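Phospholipase A1 (Streptomyces albidoflavus, PDB 4HYQ) catalyses hydrolysis of the sn-1 acyl ester bond of glycerophospholipids and belongs to the GDSL (SGNH hydrolase) family of lipases. Local coordinates at residues 28-33 and 48-53; 97-102 and 158-163. All blocks are in the same frame, centred on the assembly; numbering follows the deposited sequence.

Interaction 1 of 2, residues 28-33 and 48-53; sequences CRRTPK and FDFVAC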
# COMPACT_ATOMS: atom_id res chain seq x y z
N CYS A 28 12.39 -6.20 5.68
CA CYS A 28 11.32 -5.20 5.69
C CYS A 28 11.48 -4.25 4.53
O CYS A 28 10.52 -3.63 4.07
CB CYS A 28 11.33 -4.39 6.98
SG CYS A 28 10.64 -5.29 8.39
N ARG A 29 12.71 -4.12 4.06
CA ARG A 29 13.03 -3.26 2.94
C ARG A 29 12.43 -1.85 2.95
O ARG A 29 11.62 -1.47 2.09
CB ARG A 29 12.71 -3.96 1.61
CG ARG A 29 13.71 -5.09 1.27
CD ARG A 29 13.63 -5.49 -0.22
NE ARG A 29 14.71 -6.41 -0.59
CZ ARG A 29 14.75 -7.70 -0.27
NH1 ARG A 29 13.76 -8.27 0.42
NH2 ARG A 29 15.80 -8.44 -0.60
N ARG A 30 12.84 -1.07 3.94
CA ARG A 30 12.46 0.33 4.02
C ARG A 30 13.56 1.07 3.26
O ARG A 30 14.71 0.62 3.26
CB ARG A 30 12.42 0.82 5.47
CG ARG A 30 11.23 0.29 6.24
CD ARG A 30 11.20 0.87 7.64
NE ARG A 30 12.25 0.34 8.50
CZ ARG A 30 12.14 -0.78 9.22
NH1 ARG A 30 11.01 -1.49 9.19
NH2 ARG A 30 13.15 -1.16 9.97
N THR A 31 13.21 2.18 2.62
CA THR A 31 14.17 2.97 1.86
C THR A 31 13.89 4.46 1.99
O THR A 31 12.73 4.87 2.20
CB THR A 31 14.16 2.59 0.35
OG1 THR A 31 14.70 3.68 -0.42
CG2 THR A 31 12.73 2.31 -0.15
N PRO A 32 14.94 5.30 1.90
CA PRO A 32 14.76 6.75 2.00
C PRO A 32 14.03 7.31 0.79
O PRO A 32 13.67 8.49 0.77
CB PRO A 32 16.20 7.27 2.11
CG PRO A 32 16.99 6.24 1.36
CD PRO A 32 16.37 4.95 1.84
N LYS A 33 13.80 6.46 -0.21
CA LYS A 33 13.08 6.86 -1.40
C LYS A 33 11.58 6.63 -1.26
O LYS A 33 10.81 6.99 -2.15
CB LYS A 33 13.62 6.10 -2.63
CG LYS A 33 15.10 6.42 -2.90
CD LYS A 33 15.53 5.99 -4.29
CE LYS A 33 16.82 6.66 -4.68
NZ LYS A 33 17.10 6.45 -6.14
N PHE A 48 10.73 10.92 13.85
CA PHE A 48 10.29 10.14 12.71
C PHE A 48 10.61 8.67 12.96
O PHE A 48 11.79 8.31 13.13
CB PHE A 48 10.99 10.64 11.44
CG PHE A 48 10.73 9.79 10.23
CD1 PHE A 48 9.43 9.36 9.93
CD2 PHE A 48 11.76 9.44 9.37
CE1 PHE A 48 9.18 8.58 8.81
CE2 PHE A 48 11.52 8.65 8.24
CZ PHE A 48 10.21 8.23 7.96
N ASP A 49 9.58 7.84 13.05
CA ASP A 49 9.76 6.41 13.25
C ASP A 49 9.13 5.71 12.07
O ASP A 49 7.92 5.74 11.88
CB ASP A 49 9.13 5.96 14.56
CG ASP A 49 9.84 6.54 15.76
OD1 ASP A 49 11.03 6.23 15.96
OD2 ASP A 49 9.21 7.33 16.50
N PHE A 50 9.98 5.07 11.27
CA PHE A 50 9.58 4.38 10.04
C PHE A 50 9.59 2.90 10.37
O PHE A 50 10.66 2.28 10.45
CB PHE A 50 10.63 4.73 8.97
CG PHE A 50 10.24 4.40 7.56
CD1 PHE A 50 9.01 3.83 7.24
CD2 PHE A 50 11.13 4.68 6.53
CE1 PHE A 50 8.69 3.53 5.91
CE2 PHE A 50 10.82 4.38 5.20
CZ PHE A 50 9.60 3.81 4.89
N VAL A 51 8.41 2.31 10.57
CA VAL A 51 8.33 0.91 10.92
C VAL A 51 7.58 -0.00 9.95
O VAL A 51 7.34 -1.18 10.25
CB VAL A 51 7.76 0.72 12.35
CG1 VAL A 51 8.75 1.29 13.36
CG2 VAL A 51 6.40 1.44 12.48
N ALA A 52 7.23 0.54 8.78
CA ALA A 52 6.57 -0.24 7.74
C ALA A 52 7.46 -1.43 7.36
O ALA A 52 8.69 -1.33 7.41
CB ALA A 52 6.29 0.65 6.51
N CYS A 53 6.85 -2.53 6.94
CA CYS A 53 7.61 -3.72 6.62
C CYS A 53 7.01 -4.50 5.45
O CYS A 53 5.83 -4.80 5.44
CB CYS A 53 7.69 -4.61 7.87
SG CYS A 53 8.84 -6.02 7.73

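Interaction 2 of 2, residues 97-102 and 158-163; sequences QSEANC and EGERTA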
# COMPACT_ATOMS: atom_id res chain seq x y z
N GLN A 97 -0.69 -19.43 -13.71
CA GLN A 97 -1.76 -20.36 -14.06
C GLN A 97 -2.65 -19.84 -15.20
O GLN A 97 -2.28 -18.91 -15.91
CB GLN A 97 -2.57 -20.72 -12.81
CG GLN A 97 -1.66 -21.20 -11.66
CD GLN A 97 -2.43 -21.77 -10.48
OE1 GLN A 97 -3.66 -21.77 -10.46
NE2 GLN A 97 -1.70 -22.28 -9.49
N SER A 98 -3.82 -20.45 -15.39
CA SER A 98 -4.71 -20.05 -16.48
C SER A 98 -5.61 -18.88 -16.09
O SER A 98 -5.74 -18.56 -14.92
CB SER A 98 -5.61 -21.22 -16.89
OG SER A 98 -6.69 -21.35 -15.97
N GLU A 99 -6.24 -18.27 -17.09
CA GLU A 99 -7.13 -17.15 -16.84
C GLU A 99 -8.23 -17.58 -15.86
O GLU A 99 -8.58 -16.84 -14.95
CB GLU A 99 -7.76 -16.64 -18.14
CG GLU A 99 -8.56 -15.36 -17.94
CD GLU A 99 -8.94 -14.68 -19.24
OE1 GLU A 99 -8.14 -14.70 -20.20
OE2 GLU A 99 -10.04 -14.09 -19.30
N ALA A 100 -8.76 -18.79 -16.05
CA ALA A 100 -9.81 -19.32 -15.19
C ALA A 100 -9.34 -19.43 -13.75
O ALA A 100 -10.08 -19.10 -12.81
CB ALA A 100 -10.25 -20.68 -15.69
N ASN A 101 -8.12 -19.91 -13.57
CA ASN A 101 -7.55 -20.06 -12.24
C ASN A 101 -7.39 -18.69 -11.61
O ASN A 101 -7.60 -18.52 -10.40
CB ASN A 101 -6.18 -20.72 -12.28
CG ASN A 101 -6.22 -22.16 -12.76
OD1 ASN A 101 -7.08 -22.96 -12.36
ND2 ASN A 101 -5.27 -22.51 -13.60
N CYS A 102 -6.99 -17.72 -12.43
CA CYS A 102 -6.79 -16.36 -11.96
C CYS A 102 -8.09 -15.76 -11.45
O CYS A 102 -8.13 -15.22 -10.34
CB CYS A 102 -6.21 -15.49 -13.09
SG CYS A 102 -6.01 -13.71 -12.72
N GLU A 158 -6.62 -9.49 -20.92
CA GLU A 158 -7.54 -8.44 -20.59
C GLU A 158 -8.47 -8.87 -19.47
O GLU A 158 -8.72 -8.12 -18.53
CB GLU A 158 -8.36 -8.05 -21.82
CG GLU A 158 -9.57 -7.14 -21.53
CD GLU A 158 -10.35 -6.76 -22.79
OE1 GLU A 158 -9.79 -6.05 -23.65
OE2 GLU A 158 -11.52 -7.18 -22.91
N GLY A 159 -8.99 -10.10 -19.58
CA GLY A 159 -9.89 -10.60 -18.56
C GLY A 159 -9.24 -10.63 -17.19
O GLY A 159 -9.90 -10.35 -16.18
N GLU A 160 -7.96 -10.98 -17.14
CA GLU A 160 -7.23 -11.05 -15.86
C GLU A 160 -6.96 -9.65 -15.32
O GLU A 160 -7.11 -9.40 -14.12
CB GLU A 160 -5.92 -11.83 -16.03
CG GLU A 160 -6.13 -13.32 -16.30
CD GLU A 160 -4.84 -14.06 -16.62
OE1 GLU A 160 -4.06 -13.56 -17.45
OE2 GLU A 160 -4.62 -15.14 -16.05
N ARG A 161 -6.58 -8.74 -16.21
CA ARG A 161 -6.32 -7.36 -15.81
C ARG A 161 -7.59 -6.73 -15.26
O ARG A 161 -7.55 -5.98 -14.29
CB ARG A 161 -5.85 -6.54 -16.99
CG ARG A 161 -4.49 -6.89 -17.49
CD ARG A 161 -4.12 -5.92 -18.56
NE ARG A 161 -3.35 -6.57 -19.60
CZ ARG A 161 -3.05 -6.00 -20.76
NH1 ARG A 161 -3.47 -4.77 -21.03
NH2 ARG A 161 -2.34 -6.67 -21.65
N THR A 162 -8.71 -7.02 -15.90
CA THR A 162 -10.00 -6.48 -15.47
C THR A 162 -10.37 -6.99 -14.09
O THR A 162 -10.84 -6.23 -13.24
CB THR A 162 -11.10 -6.87 -16.47
OG1 THR A 162 -10.83 -6.24 -17.73
CG2 THR A 162 -12.45 -6.46 -15.96
N ALA A 163 -10.15 -8.27 -13.88
CA ALA A 163 -10.46 -8.91 -12.61
C ALA A 163 -9.58 -8.35 -11.51
O ALA A 163 -10.06 -8.06 -10.41
CB ALA A 163 -10.28 -10.41 -12.73
O HOH W 1 -8.76 -12.09 -21.82

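Interaction 1 of 2, residues 28-33 and 48-53
Arg30 NH1 donates to the backbone oxygen of Ala52 over 2.9 Å, a fairly straight bond with an N-H...O angle of 159°. The acceptor lies close to the guanidinium plane, at its edge, while the donor stands above the carbonyl plane of Ala52 and not on a lone pair. A bend of the arginine chain at chi3 (-71°) folds the guanidinium back along residues 50-52, placing the carbonyl oxygen of Phe50 over one of its faces. That oxygen is 3.2 Å from Arg30 NE, but the angle is too poor for a hydrogen bond.

The aliphatic part of the same side chain serves the apolar side of the contact. Arg30 CD rests on one face of the Phe50 ring, 3.8 Å from its centroid and 16° off the normal, a CH-pi contact. The two side chains run past each other in opposite directions, and the Thr31 carbonyl oxygen meets the ring edge at 3.6 Å from Phe50 CE2. With an alanine in place of Arg30, the Ala52 oxygen would probably lose this donor and the Phe50 ring the methylene packed on its face.

At the other end the link is covalent: Cys28 SG and Cys53 SG form a disulfide of 2.1 Å, where the CA atoms of the two segments are also nearest, 4.1 Å between those of Cys28 and Cys53. Beyond Arg30 the loop turns on Thr31, whose OG1 accepts from Lys33 N in an ST turn and is also hydrogen-bonded to Gly19 O. The disulfide and the arginine thus fasten the loop between helices 11-14 and 35-43 to the last residue of strand 47-50 and the segment that leaves it, at an outermost strand of the five-stranded parallel sheet in this alpha/beta SGNH-hydrolase fold.

Interaction 2 of 2, residues 97-102 and 158-163
Glu160, Glu99 and Cys102 make up most of this contact. Glu160 reaches from its helix into the first turn of helix 99-115, where its carboxylate lies against the helix start: OE2 is 3.3 Å from Glu99 CA and 3.4 Å from Cys102 CB, and Glu160 CG packs 3.6 Å from Cys102 SG. The two glutamates meet each other through their CG methylenes, also 3.6 Å apart, and cross obliquely. Their carboxylates then diverge, with the OE1 atoms of Glu99 and Glu160 5.1 Å apart. Both have partners at Thr157, since Glu99 OE1 bonds to its hydroxyl and Glu160 OE1 to its backbone N, which probably eases the proximity of like charges.

With CG anti to the backbone N (chi1 -173°), Glu99 extends across to Gly159, which has no side chain and whose CA is 3.6 Å from Glu99 OE2. A water bridges Glu99 OE1 and Gly159 N. Ser98 is the N-cap of helix 99-115, its OG accepting from Asn101 N, and Cys102 is tied by a disulfide to Cys94 of helix 87-96. The contact therefore joins the N-terminal turns of helices 99-115 and 158-181, beside the end of helix 87-96.

Interactions 1 and 2 lie on opposite sides of the chain's centre, with their own centres about 33 Å apart and nearest atoms about 23 Å apart, so neither touches the other. They follow in series along the sequence. The centre of interaction 1 lies about 13 Å from that of the chain, the centre of interaction 2 about 22 Å. In interaction 1, Ala52 touches Ser13 and Ser14 of helix 11-14, and Arg30 touches Ser14. This helix directly follows strand 4-9, the region that in GDSL hydrolases carries the nucleophilic serine motif, so interaction 1 probably borders the active site. Nothing in the geometry of interaction 2 points to an active-site role.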